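Local structure of Serine/threonine-protein kinase Tel1 (Chaetomium thermophilum, 6SKY) at residues Thr2667-Leu2670 and His2671-Leu2674; Gly2759-His2762 and Gly2763-Leu2767; Arg2799-Arg2802 and Asp2803-Asp2806. The protein phosphorylates serine and threonine residues of proteins with ATP and, as an ATM-family kinase, probably activates checkpoint signalling after DNA damage. All blocks are in the same frame, centred on the assembly; numbering follows the deposited sequence.

Contact 1: residues Thr2667-Leu2670 and His2671-Leu2674. With AGS (phosphothiophosphoric acid-adenylate ester), chain C.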
ATOM      1  N   THR A2667      33.530   3.018  29.174  1.00 24.69           N
ATOM      2  CA  THR A2667      33.243   4.068  28.220  1.00 24.69           C
ATOM      3  C   THR A2667      34.240   5.206  28.381  1.00 24.69           C
ATOM      4  O   THR A2667      35.124   5.183  29.232  1.00 24.69           O
ATOM      5  CB  THR A2667      31.821   4.579  28.415  1.00 24.69           C
ATOM      6  OG1 THR A2667      31.687   5.064  29.749  1.00 24.69           O
ATOM      7  CG2 THR A2667      30.824   3.476  28.200  1.00 24.69           C
ATOM      8  N   ILE A2668      34.092   6.210  27.530  1.00 22.58           N
ATOM      9  CA  ILE A2668      34.838   7.457  27.636  1.00 22.58           C
ATOM     10  C   ILE A2668      33.917   8.566  27.145  1.00 22.58           C
ATOM     11  O   ILE A2668      33.213   8.371  26.154  1.00 22.58           O
ATOM     12  CB  ILE A2668      36.153   7.398  26.843  1.00 22.58           C
ATOM     13  CG1 ILE A2668      36.917   8.707  26.967  1.00 22.58           C
ATOM     14  CG2 ILE A2668      35.912   7.086  25.389  1.00 22.58           C
ATOM     15  CD1 ILE A2668      38.182   8.730  26.189  1.00 22.58           C
ATOM     16  N   PRO A2669      33.846   9.716  27.801  1.00 22.74           N
ATOM     17  CA  PRO A2669      32.973  10.775  27.301  1.00 22.74           C
ATOM     18  C   PRO A2669      33.407  11.237  25.926  1.00 22.74           C
ATOM     19  O   PRO A2669      34.586  11.228  25.590  1.00 22.74           O
ATOM     20  CB  PRO A2669      33.131  11.876  28.342  1.00 22.74           C
ATOM     21  CG  PRO A2669      33.495  11.157  29.552  1.00 22.74           C
ATOM     22  CD  PRO A2669      34.364  10.037  29.133  1.00 22.74           C
ATOM     23  N   LEU A2670      32.429  11.620  25.116  1.00 23.44           N
ATOM     24  CA  LEU A2670      32.715  12.000  23.741  1.00 23.44           C
ATOM     25  C   LEU A2670      33.624  13.214  23.682  1.00 23.44           C
ATOM     26  O   LEU A2670      34.503  13.301  22.821  1.00 23.44           O
ATOM     27  CB  LEU A2670      31.408  12.262  23.006  1.00 23.44           C
ATOM     28  CG  LEU A2670      31.446  12.813  21.592  1.00 23.44           C
ATOM     29  CD1 LEU A2670      31.782  11.729  20.615  1.00 23.44           C
ATOM     30  CD2 LEU A2670      30.119  13.434  21.267  1.00 23.44           C
ATOM     31  N   HIS A2671      33.446  14.153  24.602  1.00 28.20           N
ATOM     32  CA  HIS A2671      34.271  15.350  24.602  1.00 28.20           C
ATOM     33  C   HIS A2671      35.696  15.055  25.047  1.00 28.20           C
ATOM     34  O   HIS A2671      36.643  15.647  24.518  1.00 28.20           O
ATOM     35  CB  HIS A2671      33.635  16.397  25.501  1.00 28.20           C
ATOM     36  CG  HIS A2671      33.914  17.802  25.086  1.00 28.20           C
ATOM     37  ND1 HIS A2671      34.619  18.683  25.874  1.00 28.20           N
ATOM     38  CD2 HIS A2671      33.582  18.480  23.964  1.00 28.20           C
ATOM     39  CE1 HIS A2671      34.708  19.845  25.255  1.00 28.20           C
ATOM     40  NE2 HIS A2671      34.089  19.748  24.094  1.00 28.20           N
ATOM     41  N   GLU A2672      35.867  14.133  25.995  1.00 28.06           N
ATOM     42  CA  GLU A2672      37.194  13.759  26.459  1.00 28.06           C
ATOM     43  C   GLU A2672      37.977  12.984  25.418  1.00 28.06           C
ATOM     44  O   GLU A2672      39.205  12.963  25.481  1.00 28.06           O
ATOM     45  CB  GLU A2672      37.104  12.924  27.728  1.00 28.06           C
ATOM     46  CG  GLU A2672      36.247  13.522  28.812  1.00 28.06           C
ATOM     47  CD  GLU A2672      36.945  14.601  29.603  1.00 28.06           C
ATOM     48  OE1 GLU A2672      37.440  15.574  29.001  1.00 28.06           O
ATOM     49  OE2 GLU A2672      37.000  14.479  30.843  1.00 28.06           O
ATOM     50  N   TYR A2673      37.309  12.323  24.482  1.00 26.10           N
ATOM     51  CA  TYR A2673      38.055  11.787  23.357  1.00 26.10           C
ATOM     52  C   TYR A2673      38.309  12.858  22.310  1.00 26.10           C
ATOM     53  O   TYR A2673      39.416  12.955  21.782  1.00 26.10           O
ATOM     54  CB  TYR A2673      37.336  10.603  22.713  1.00 26.10           C
ATOM     55  CG  TYR A2673      38.017  10.197  21.428  1.00 26.10           C
ATOM     56  CD1 TYR A2673      39.147   9.411  21.447  1.00 26.10           C
ATOM     57  CD2 TYR A2673      37.553  10.638  20.200  1.00 26.10           C
ATOM     58  CE1 TYR A2673      39.784   9.071  20.291  1.00 26.10           C
ATOM     59  CE2 TYR A2673      38.188  10.304  19.043  1.00 26.10           C
ATOM     60  CZ  TYR A2673      39.301   9.521  19.096  1.00 26.10           C
ATOM     61  OH  TYR A2673      39.939   9.174  17.941  1.00 26.10           O
ATOM     62  N   LEU A2674      37.304  13.673  21.999  1.00 26.55           N
ATOM     63  CA  LEU A2674      37.401  14.530  20.828  1.00 26.55           C
ATOM     64  C   LEU A2674      38.328  15.709  21.025  1.00 26.55           C
ATOM     65  O   LEU A2674      38.904  16.188  20.050  1.00 26.55           O
ATOM     66  CB  LEU A2674      36.030  15.051  20.424  1.00 26.55           C
ATOM     67  CG  LEU A2674      35.120  14.097  19.674  1.00 26.55           C
ATOM     68  CD1 LEU A2674      33.907  14.852  19.239  1.00 26.55           C
ATOM     69  CD2 LEU A2674      35.842  13.529  18.495  1.00 26.55           C
TER
HETATM   70  PG  AGS C3001      28.560  19.871  33.691  1.00 40.14           P
HETATM   71  S1G AGS C3001      28.669  20.152  31.765  1.00 40.14           S
HETATM   72  O2G AGS C3001      27.173  19.289  34.072  1.00 40.14           O
HETATM   73  O3G AGS C3001      28.767  21.222  34.428  1.00 40.14           O
HETATM   74  PB  AGS C3001      29.493  17.350  33.875  1.00 40.14           P
HETATM   75  O1B AGS C3001      28.650  17.137  32.684  1.00 40.14           O
HETATM   76  O2B AGS C3001      30.919  16.817  33.770  1.00 40.14           O
HETATM   77  O3B AGS C3001      29.653  18.882  34.170  1.00 40.14           O
HETATM   78  PA  AGS C3001      29.595  15.543  35.931  1.00 40.14           P
HETATM   79  O1A AGS C3001      30.280  16.139  37.082  1.00 40.14           O
HETATM   80  O2A AGS C3001      28.571  14.466  36.284  1.00 40.14           O
HETATM   81  O3A AGS C3001      28.817  16.635  35.103  1.00 40.14           O
HETATM   82  O5' AGS C3001      30.703  14.973  34.983  1.00 40.14           O
HETATM   83  C5' AGS C3001      31.525  13.897  35.456  1.00 40.14           C
HETATM   84  C4' AGS C3001      32.275  13.288  34.305  1.00 40.14           C
HETATM   85  O4' AGS C3001      31.992  11.878  34.247  1.00 40.14           O
HETATM   86  C3' AGS C3001      31.923  13.832  32.927  1.00 40.14           C
HETATM   87  O3' AGS C3001      33.043  13.778  32.054  1.00 40.14           O
HETATM   88  C2' AGS C3001      30.799  12.904  32.473  1.00 40.14           C
HETATM   89  O2' AGS C3001      30.797  12.759  31.060  1.00 40.14           O
HETATM   90  C1' AGS C3001      31.176  11.578  33.132  1.00 40.14           C
HETATM   91  N9  AGS C3001      30.027  10.821  33.602  1.00 40.14           N
HETATM   92  C8  AGS C3001      28.890  11.320  34.172  1.00 40.14           C
HETATM   93  N7  AGS C3001      28.015  10.406  34.507  1.00 40.14           N
HETATM   94  C5  AGS C3001      28.623   9.221  34.135  1.00 40.14           C
HETATM   95  C6  AGS C3001      28.212   7.879  34.217  1.00 40.14           C
HETATM   96  N6  AGS C3001      27.043   7.493  34.730  1.00 40.14           N
HETATM   97  N1  AGS C3001      29.055   6.937  33.754  1.00 40.14           N
HETATM   98  C2  AGS C3001      30.226   7.318  33.241  1.00 40.14           C
HETATM   99  N3  AGS C3001      30.721   8.549  33.109  1.00 40.14           N
HETATM  100  C4  AGS C3001      29.863   9.461  33.576  1.00 40.14           C
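Tyr2673 N donates to Pro2669 O at 3.1 Å, with an N-H...O angle of 148°. This bond starts helix 2670-2681 directly after the short strand 2667-2669. Leu2674 N follows with a bond of 2.9 Å to Leu2670 O. Both carbonyls of the strand-to-helix junction are therefore satisfied by the first helical turn. Pro2669 holds the N-cap position, and its ring nitrogen has no hydrogen to give. The next two N-H groups find acceptors outside the helix: Leu2670 pairs with Ile2766, and His2671 with Gly2763.

The side chains meet mainly through carbon. Pro2669 CB rests on Glu2672 CG at 3.6 Å. The glutamate chain bends beyond this point (chi2 -80°), which carries its carboxylate off the proline and toward the ribose of the bound nucleotide. Its OE2 stays 4.2 Å from the ribose O3' atom of AGS. On the same ribose, AGS O2' lies 3.5 Å from Pro2669 CG, so the junction forms part of the nucleotide pocket. Ile2668 is fully extended, CG1 opposite the backbone N (chi1 -180°), and its CD1 reaches Tyr2673 CB at 4.0 Å. Leu2670 CG meets Leu2674 CD1 at 4.0 Å, one helical turn on. Replacing Leu2670 by alanine would probably leave the Leu2674 methyl without this neighbour and open a gap toward Ile2804.

In the fold, this is a strand-to-helix step beside the ATP site. Strand 2667-2669 pairs antiparallel with strand 2766-2769, with backbone hydrogen bonding between Ile2668 and Leu2768. The ring of His2671 meets that of His2764 edge-to-face, and Tyr2673 does the same with Phe2724 of helix 2722-2726. Helix 2802-2806 receives Leu2670 on Ile2804 and Leu2674 on Asp2803.

Contact 2: residues Gly2759-His2762 and Gly2763-Leu2767. With AGS (phosphothiophosphoric acid-adenylate ester), chain C.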
ATOM      1  N   GLY A2759      16.635  16.751  25.106  1.00 23.29           N
ATOM      2  CA  GLY A2759      17.574  17.829  24.896  1.00 23.29           C
ATOM      3  C   GLY A2759      18.758  17.728  25.825  1.00 23.29           C
ATOM      4  O   GLY A2759      18.893  16.733  26.533  1.00 23.29           O
ATOM      5  N   ASP A2760      19.619  18.746  25.827  1.00 27.24           N
ATOM      6  CA  ASP A2760      20.840  18.764  26.636  1.00 27.24           C
ATOM      7  C   ASP A2760      21.844  17.725  26.145  1.00 27.24           C
ATOM      8  O   ASP A2760      22.532  17.084  26.934  1.00 27.24           O
ATOM      9  CB  ASP A2760      20.520  18.567  28.117  1.00 27.24           C
ATOM     10  CG  ASP A2760      21.663  18.939  29.019  1.00 27.24           C
ATOM     11  OD1 ASP A2760      22.306  19.978  28.779  1.00 27.24           O
ATOM     12  OD2 ASP A2760      21.905  18.200  29.991  1.00 27.24           O
ATOM     13  N   ARG A2761      21.939  17.567  24.831  1.00 22.54           N
ATOM     14  CA  ARG A2761      22.757  16.525  24.217  1.00 22.54           C
ATOM     15  C   ARG A2761      24.135  17.060  23.847  1.00 22.54           C
ATOM     16  O   ARG A2761      24.546  17.012  22.702  1.00 22.54           O
ATOM     17  CB  ARG A2761      22.054  15.961  22.989  1.00 22.54           C
ATOM     18  CG  ARG A2761      20.765  15.227  23.254  1.00 22.54           C
ATOM     19  CD  ARG A2761      21.002  13.993  24.056  1.00 22.54           C
ATOM     20  NE  ARG A2761      20.736  14.208  25.465  1.00 22.54           N
ATOM     21  CZ  ARG A2761      21.312  13.530  26.442  1.00 22.54           C
ATOM     22  NH1 ARG A2761      21.010  13.789  27.692  1.00 22.54           N
ATOM     23  NH2 ARG A2761      22.201  12.605  26.166  1.00 22.54           N
ATOM     24  N   HIS A2762      24.859  17.571  24.834  1.00 25.99           N
ATOM     25  CA  HIS A2762      26.208  18.039  24.579  1.00 25.99           C
ATOM     26  C   HIS A2762      27.193  16.892  24.775  1.00 25.99           C
ATOM     27  O   HIS A2762      26.814  15.749  25.004  1.00 25.99           O
ATOM     28  CB  HIS A2762      26.542  19.242  25.453  1.00 25.99           C
ATOM     29  CG  HIS A2762      26.342  19.013  26.914  1.00 25.99           C
ATOM     30  ND1 HIS A2762      27.355  18.603  27.750  1.00 25.99           N
ATOM     31  CD2 HIS A2762      25.250  19.158  27.697  1.00 25.99           C
ATOM     32  CE1 HIS A2762      26.892  18.489  28.979  1.00 25.99           C
ATOM     33  NE2 HIS A2762      25.617  18.820  28.974  1.00 25.99           N
ATOM     34  N   GLY A2763      28.476  17.194  24.672  1.00 24.95           N
ATOM     35  CA  GLY A2763      29.464  16.139  24.626  1.00 24.95           C
ATOM     36  C   GLY A2763      29.754  15.447  25.930  1.00 24.95           C
ATOM     37  O   GLY A2763      30.449  14.434  25.924  1.00 24.95           O
ATOM     38  N   HIS A2764      29.265  15.962  27.046  1.00 27.96           N
ATOM     39  CA  HIS A2764      29.496  15.341  28.339  1.00 27.96           C
ATOM     40  C   HIS A2764      28.374  14.417  28.753  1.00 27.96           C
ATOM     41  O   HIS A2764      28.483  13.768  29.793  1.00 27.96           O
ATOM     42  CB  HIS A2764      29.697  16.405  29.406  1.00 27.96           C
ATOM     43  CG  HIS A2764      31.061  17.013  29.396  1.00 27.96           C
ATOM     44  ND1 HIS A2764      31.274  18.364  29.554  1.00 27.96           N
ATOM     45  CD2 HIS A2764      32.284  16.452  29.251  1.00 27.96           C
ATOM     46  CE1 HIS A2764      32.569  18.609  29.502  1.00 27.96           C
ATOM     47  NE2 HIS A2764      33.204  17.465  29.321  1.00 27.96           N
ATOM     48  N   ASN A2765      27.304  14.350  27.972  1.00 26.10           N
ATOM     49  CA  ASN A2765      26.189  13.458  28.216  1.00 26.10           C
ATOM     50  C   ASN A2765      26.197  12.255  27.302  1.00 26.10           C
ATOM     51  O   ASN A2765      25.282  11.439  27.370  1.00 26.10           O
ATOM     52  CB  ASN A2765      24.872  14.205  28.039  1.00 26.10           C
ATOM     53  CG  ASN A2765      24.547  15.088  29.200  1.00 26.10           C
ATOM     54  OD1 ASN A2765      24.977  14.843  30.313  1.00 26.10           O
ATOM     55  ND2 ASN A2765      23.777  16.123  28.950  1.00 26.10           N
ATOM     56  N   ILE A2766      27.202  12.128  26.448  1.00 17.47           N
ATOM     57  CA  ILE A2766      27.298  11.059  25.468  1.00 17.47           C
ATOM     58  C   ILE A2766      28.605  10.332  25.720  1.00 17.47           C
ATOM     59  O   ILE A2766      29.671  10.952  25.713  1.00 17.47           O
ATOM     60  CB  ILE A2766      27.233  11.604  24.035  1.00 17.47           C
ATOM     61  CG1 ILE A2766      25.988  12.462  23.854  1.00 17.47           C
ATOM     62  CG2 ILE A2766      27.256  10.488  23.030  1.00 17.47           C
ATOM     63  CD1 ILE A2766      25.953  13.218  22.581  1.00 17.47           C
ATOM     64  N   LEU A2767      28.525   9.029  25.947  1.00 26.66           N
ATOM     65  CA  LEU A2767      29.671   8.194  26.252  1.00 26.66           C
ATOM     66  C   LEU A2767      29.903   7.219  25.114  1.00 26.66           C
ATOM     67  O   LEU A2767      28.952   6.704  24.534  1.00 26.66           O
ATOM     68  CB  LEU A2767      29.451   7.420  27.549  1.00 26.66           C
ATOM     69  CG  LEU A2767      28.921   8.176  28.759  1.00 26.66           C
ATOM     70  CD1 LEU A2767      28.590   7.210  29.841  1.00 26.66           C
ATOM     71  CD2 LEU A2767      29.927   9.161  29.242  1.00 26.66           C
TER
HETATM   72  PG  AGS C3001      28.560  19.871  33.691  1.00 40.14           P
HETATM   73  S1G AGS C3001      28.669  20.152  31.765  1.00 40.14           S
HETATM   74  O2G AGS C3001      27.173  19.289  34.072  1.00 40.14           O
HETATM   75  O3G AGS C3001      28.767  21.222  34.428  1.00 40.14           O
HETATM   76  PB  AGS C3001      29.493  17.350  33.875  1.00 40.14           P
HETATM   77  O1B AGS C3001      28.650  17.137  32.684  1.00 40.14           O
HETATM   78  O2B AGS C3001      30.919  16.817  33.770  1.00 40.14           O
HETATM   79  O3B AGS C3001      29.653  18.882  34.170  1.00 40.14           O
HETATM   80  PA  AGS C3001      29.595  15.543  35.931  1.00 40.14           P
HETATM   81  O1A AGS C3001      30.280  16.139  37.082  1.00 40.14           O
HETATM   82  O2A AGS C3001      28.571  14.466  36.284  1.00 40.14           O
HETATM   83  O3A AGS C3001      28.817  16.635  35.103  1.00 40.14           O
HETATM   84  O5' AGS C3001      30.703  14.973  34.983  1.00 40.14           O
HETATM   85  C5' AGS C3001      31.525  13.897  35.456  1.00 40.14           C
HETATM   86  C4' AGS C3001      32.275  13.288  34.305  1.00 40.14           C
HETATM   87  O4' AGS C3001      31.992  11.878  34.247  1.00 40.14           O
HETATM   88  C3' AGS C3001      31.923  13.832  32.927  1.00 40.14           C
HETATM   89  O3' AGS C3001      33.043  13.778  32.054  1.00 40.14           O
HETATM   90  C2' AGS C3001      30.799  12.904  32.473  1.00 40.14           C
HETATM   91  O2' AGS C3001      30.797  12.759  31.060  1.00 40.14           O
HETATM   92  C1' AGS C3001      31.176  11.578  33.132  1.00 40.14           C
HETATM   93  N9  AGS C3001      30.027  10.821  33.602  1.00 40.14           N
HETATM   94  C8  AGS C3001      28.890  11.320  34.172  1.00 40.14           C
HETATM   95  N7  AGS C3001      28.015  10.406  34.507  1.00 40.14           N
HETATM   96  C5  AGS C3001      28.623   9.221  34.135  1.00 40.14           C
HETATM   97  C6  AGS C3001      28.212   7.879  34.217  1.00 40.14           C
HETATM   98  N6  AGS C3001      27.043   7.493  34.730  1.00 40.14           N
HETATM   99  N1  AGS C3001      29.055   6.937  33.754  1.00 40.14           N
HETATM  100  C2  AGS C3001      30.226   7.318  33.241  1.00 40.14           C
HETATM  101  N3  AGS C3001      30.721   8.549  33.109  1.00 40.14           N
HETATM  102  C4  AGS C3001      29.863   9.461  33.576  1.00 40.14           C
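His2762 and Asn2765 are the ends of a type I beta turn, closed by a weak bond of 3.3 Å from Asn2765 N to His2762 O. Just before it, Arg2761 is the centre of an inverse gamma turn, with a weak bond from His2762 N to Asp2760 O. The two turns shape the catalytic loop of the PI3K-related kinases, with its Asp-Arg-His-x-x-Asn signature, and lead into strand 2766-2769.

The amide of Asn2765 is gripped twice through ND2. Asp2760 O accepts it at 2.6 Å, in the amide plane and nearly along the C=O axis. Asp2760 OD2 lies 3.0 Å from ND2 and is met from above the carboxylate plane. These bonds fix the rotation of a residue that, with Asp2779, makes the magnesium site.

The Arg2761 guanidinium lies nearly parallel to that amide, 16° from it, and its NH2 is 3.6 Å from Asn2765 CB. Its stronger polar partners are His2777 ND1 and Ile2778 O.

The His2762 side chain folds back between its own N and carbonyl carbon (chi1 55°). This puts Asn2765 CG over one ring face and brings CE1 to 3.5 Å from His2764 CB. On the nucleotide side, His2762 CE1 is 3.7 Å from AGS S1G. His2764 O accepts a hydrogen bond of 2.8 Å from the ribose hydroxyl, AGS O2'.

Contact 3: residues Arg2799-Arg2802 and Asp2803-Asp2806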
ATOM      1  N   ARG A2799      21.600  15.528  18.100  1.00 16.49           N
ATOM      2  CA  ARG A2799      22.985  15.908  17.843  1.00 16.49           C
ATOM      3  C   ARG A2799      23.509  15.144  16.635  1.00 16.49           C
ATOM      4  O   ARG A2799      23.631  13.921  16.671  1.00 16.49           O
ATOM      5  CB  ARG A2799      23.859  15.649  19.062  1.00 16.49           C
ATOM      6  CG  ARG A2799      25.256  16.137  18.869  1.00 16.49           C
ATOM      7  CD  ARG A2799      26.090  15.985  20.097  1.00 16.49           C
ATOM      8  NE  ARG A2799      27.351  16.682  19.937  1.00 16.49           N
ATOM      9  CZ  ARG A2799      27.601  17.881  20.427  1.00 16.49           C
ATOM     10  NH1 ARG A2799      28.766  18.450  20.221  1.00 16.49           N
ATOM     11  NH2 ARG A2799      26.690  18.503  21.130  1.00 16.49           N
ATOM     12  N   LEU A2800      23.795  15.867  15.561  1.00 20.83           N
ATOM     13  CA  LEU A2800      24.334  15.302  14.332  1.00 20.83           C
ATOM     14  C   LEU A2800      25.416  16.216  13.781  1.00 20.83           C
ATOM     15  O   LEU A2800      25.388  16.615  12.619  1.00 20.83           O
ATOM     16  CB  LEU A2800      23.234  15.074  13.305  1.00 20.83           C
ATOM     17  CG  LEU A2800      23.430  14.009  12.237  1.00 20.83           C
ATOM     18  CD1 LEU A2800      23.611  12.670  12.875  1.00 20.83           C
ATOM     19  CD2 LEU A2800      22.234  13.989  11.333  1.00 20.83           C
ATOM     20  N   THR A2801      26.366  16.599  14.624  1.00 22.14           N
ATOM     21  CA  THR A2801      27.431  17.488  14.193  1.00 22.14           C
ATOM     22  C   THR A2801      28.355  16.772  13.210  1.00 22.14           C
ATOM     23  O   THR A2801      28.138  15.624  12.837  1.00 22.14           O
ATOM     24  CB  THR A2801      28.198  18.007  15.400  1.00 22.14           C
ATOM     25  OG1 THR A2801      28.940  16.942  15.992  1.00 22.14           O
ATOM     26  CG2 THR A2801      27.242  18.542  16.414  1.00 22.14           C
ATOM     27  N   ARG A2802      29.395  17.467  12.759  1.00 22.14           N
ATOM     28  CA  ARG A2802      30.290  16.878  11.769  1.00 22.14           C
ATOM     29  C   ARG A2802      31.094  15.726  12.344  1.00 22.14           C
ATOM     30  O   ARG A2802      31.454  14.801  11.613  1.00 22.14           O
ATOM     31  CB  ARG A2802      31.235  17.934  11.211  1.00 22.14           C
ATOM     32  CG  ARG A2802      30.587  18.957  10.325  1.00 22.14           C
ATOM     33  CD  ARG A2802      31.574  20.043   9.996  1.00 22.14           C
ATOM     34  NE  ARG A2802      32.241  20.521  11.197  1.00 22.14           N
ATOM     35  CZ  ARG A2802      33.479  20.990  11.219  1.00 22.14           C
ATOM     36  NH1 ARG A2802      34.183  21.037  10.106  1.00 22.14           N
ATOM     37  NH2 ARG A2802      34.013  21.394  12.354  1.00 22.14           N
ATOM     38  N   ASP A2803      31.379  15.756  13.642  1.00 24.58           N
ATOM     39  CA  ASP A2803      32.103  14.661  14.265  1.00 24.58           C
ATOM     40  C   ASP A2803      31.231  13.435  14.469  1.00 24.58           C
ATOM     41  O   ASP A2803      31.730  12.316  14.378  1.00 24.58           O
ATOM     42  CB  ASP A2803      32.692  15.104  15.596  1.00 24.58           C
ATOM     43  CG  ASP A2803      34.145  15.488  15.483  1.00 24.58           C
ATOM     44  OD1 ASP A2803      34.452  16.690  15.389  1.00 24.58           O
ATOM     45  OD2 ASP A2803      34.990  14.580  15.472  1.00 24.58           O
ATOM     46  N   ILE A2804      29.946  13.604  14.752  1.00 20.50           N
ATOM     47  CA  ILE A2804      29.084  12.437  14.866  1.00 20.50           C
ATOM     48  C   ILE A2804      28.967  11.740  13.521  1.00 20.50           C
ATOM     49  O   ILE A2804      28.984  10.511  13.443  1.00 20.50           O
ATOM     50  CB  ILE A2804      27.707  12.832  15.436  1.00 20.50           C
ATOM     51  CG1 ILE A2804      27.688  12.720  16.956  1.00 20.50           C
ATOM     52  CG2 ILE A2804      26.633  11.929  14.913  1.00 20.50           C
ATOM     53  CD1 ILE A2804      28.604  13.637  17.647  1.00 20.50           C
ATOM     54  N   VAL A2805      28.886  12.510  12.443  1.00 20.50           N
ATOM     55  CA  VAL A2805      28.732  11.939  11.115  1.00 20.50           C
ATOM     56  C   VAL A2805      30.047  11.385  10.594  1.00 20.50           C
ATOM     57  O   VAL A2805      30.053  10.457   9.784  1.00 20.50           O
ATOM     58  CB  VAL A2805      28.148  12.999  10.174  1.00 20.50           C
ATOM     59  CG1 VAL A2805      28.011  12.467   8.794  1.00 20.50           C
ATOM     60  CG2 VAL A2805      26.816  13.436  10.671  1.00 20.50           C
ATOM     61  N   ASP A2806      31.178  11.927  11.043  1.00 24.03           N
ATOM     62  CA  ASP A2806      32.465  11.414  10.598  1.00 24.03           C
ATOM     63  C   ASP A2806      32.693   9.981  11.050  1.00 24.03           C
ATOM     64  O   ASP A2806      33.351   9.210  10.349  1.00 24.03           O
ATOM     65  CB  ASP A2806      33.582  12.310  11.109  1.00 24.03           C
ATOM     66  CG  ASP A2806      34.892  12.050  10.419  1.00 24.03           C
ATOM     67  OD1 ASP A2806      34.956  12.181   9.185  1.00 24.03           O
ATOM     68  OD2 ASP A2806      35.871  11.727  11.107  1.00 24.03           O
TER
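Val2805 N and Thr2801 O are joined by a 3.2 Å hydrogen bond in the first turn of the short helix 2802-2806, with Thr2801 at the N-cap. A second backbone bond, 2.9 Å long, runs from Asp2806 N to Arg2802 O.

Apolar contacts hold the preceding loop to the helix. Leu2800 meets two residues: CD1 lies 3.7 Å from Ile2804 CG2, and CG lies 3.8 Å from Val2805 CG2.

The polar ends turn elsewhere. Thr2801 OG1 bonds to Ala2944 O and Arg2802 to Tyr2943 O, which joins the helix start to the C-terminal end of the chain; Leu2800 also touches helix 2916-2927. Asp2803 accepts from His2678 NE2 and Val2720 N, while Asp2806 makes a salt bridge to Arg2722.

Arg2799 combines both kinds of contact. Its chain is extended from CG to NE, CG lying opposite the backbone N (chi1 -175°). Its guanidinium donates to Arg2761 O and makes a cation-pi contact with Trp2940. Thr2801 CG2 sits over one guanidinium face, and Ile2804 CD1 lies at its edge, 4.0 Å from Arg2799 NE.

The three contacts follow one another along the kinase domain; none nests in or crosses another. Each is a local contact within one continuous run of residues and closes no long loop. Contact 1 comes first, where strand 2667-2669 becomes helix 2670-2681. Contact 2 lies after helix 2732-2755 and enters strand 2766-2769, the sheet neighbour of the first strand. Both border the nucleotide. Contact 3 begins helix 2802-2806, further along the chain, and touches both. Ile2766 CD1 packs on Arg2799 CD at 3.7 Å, linking contacts 2 and 3. Leu2670 CD2 and Ile2804 CD1 pack at 3.9 Å, linking contacts 1 and 3. The ATP site is thus connected with the C-terminal FATC region.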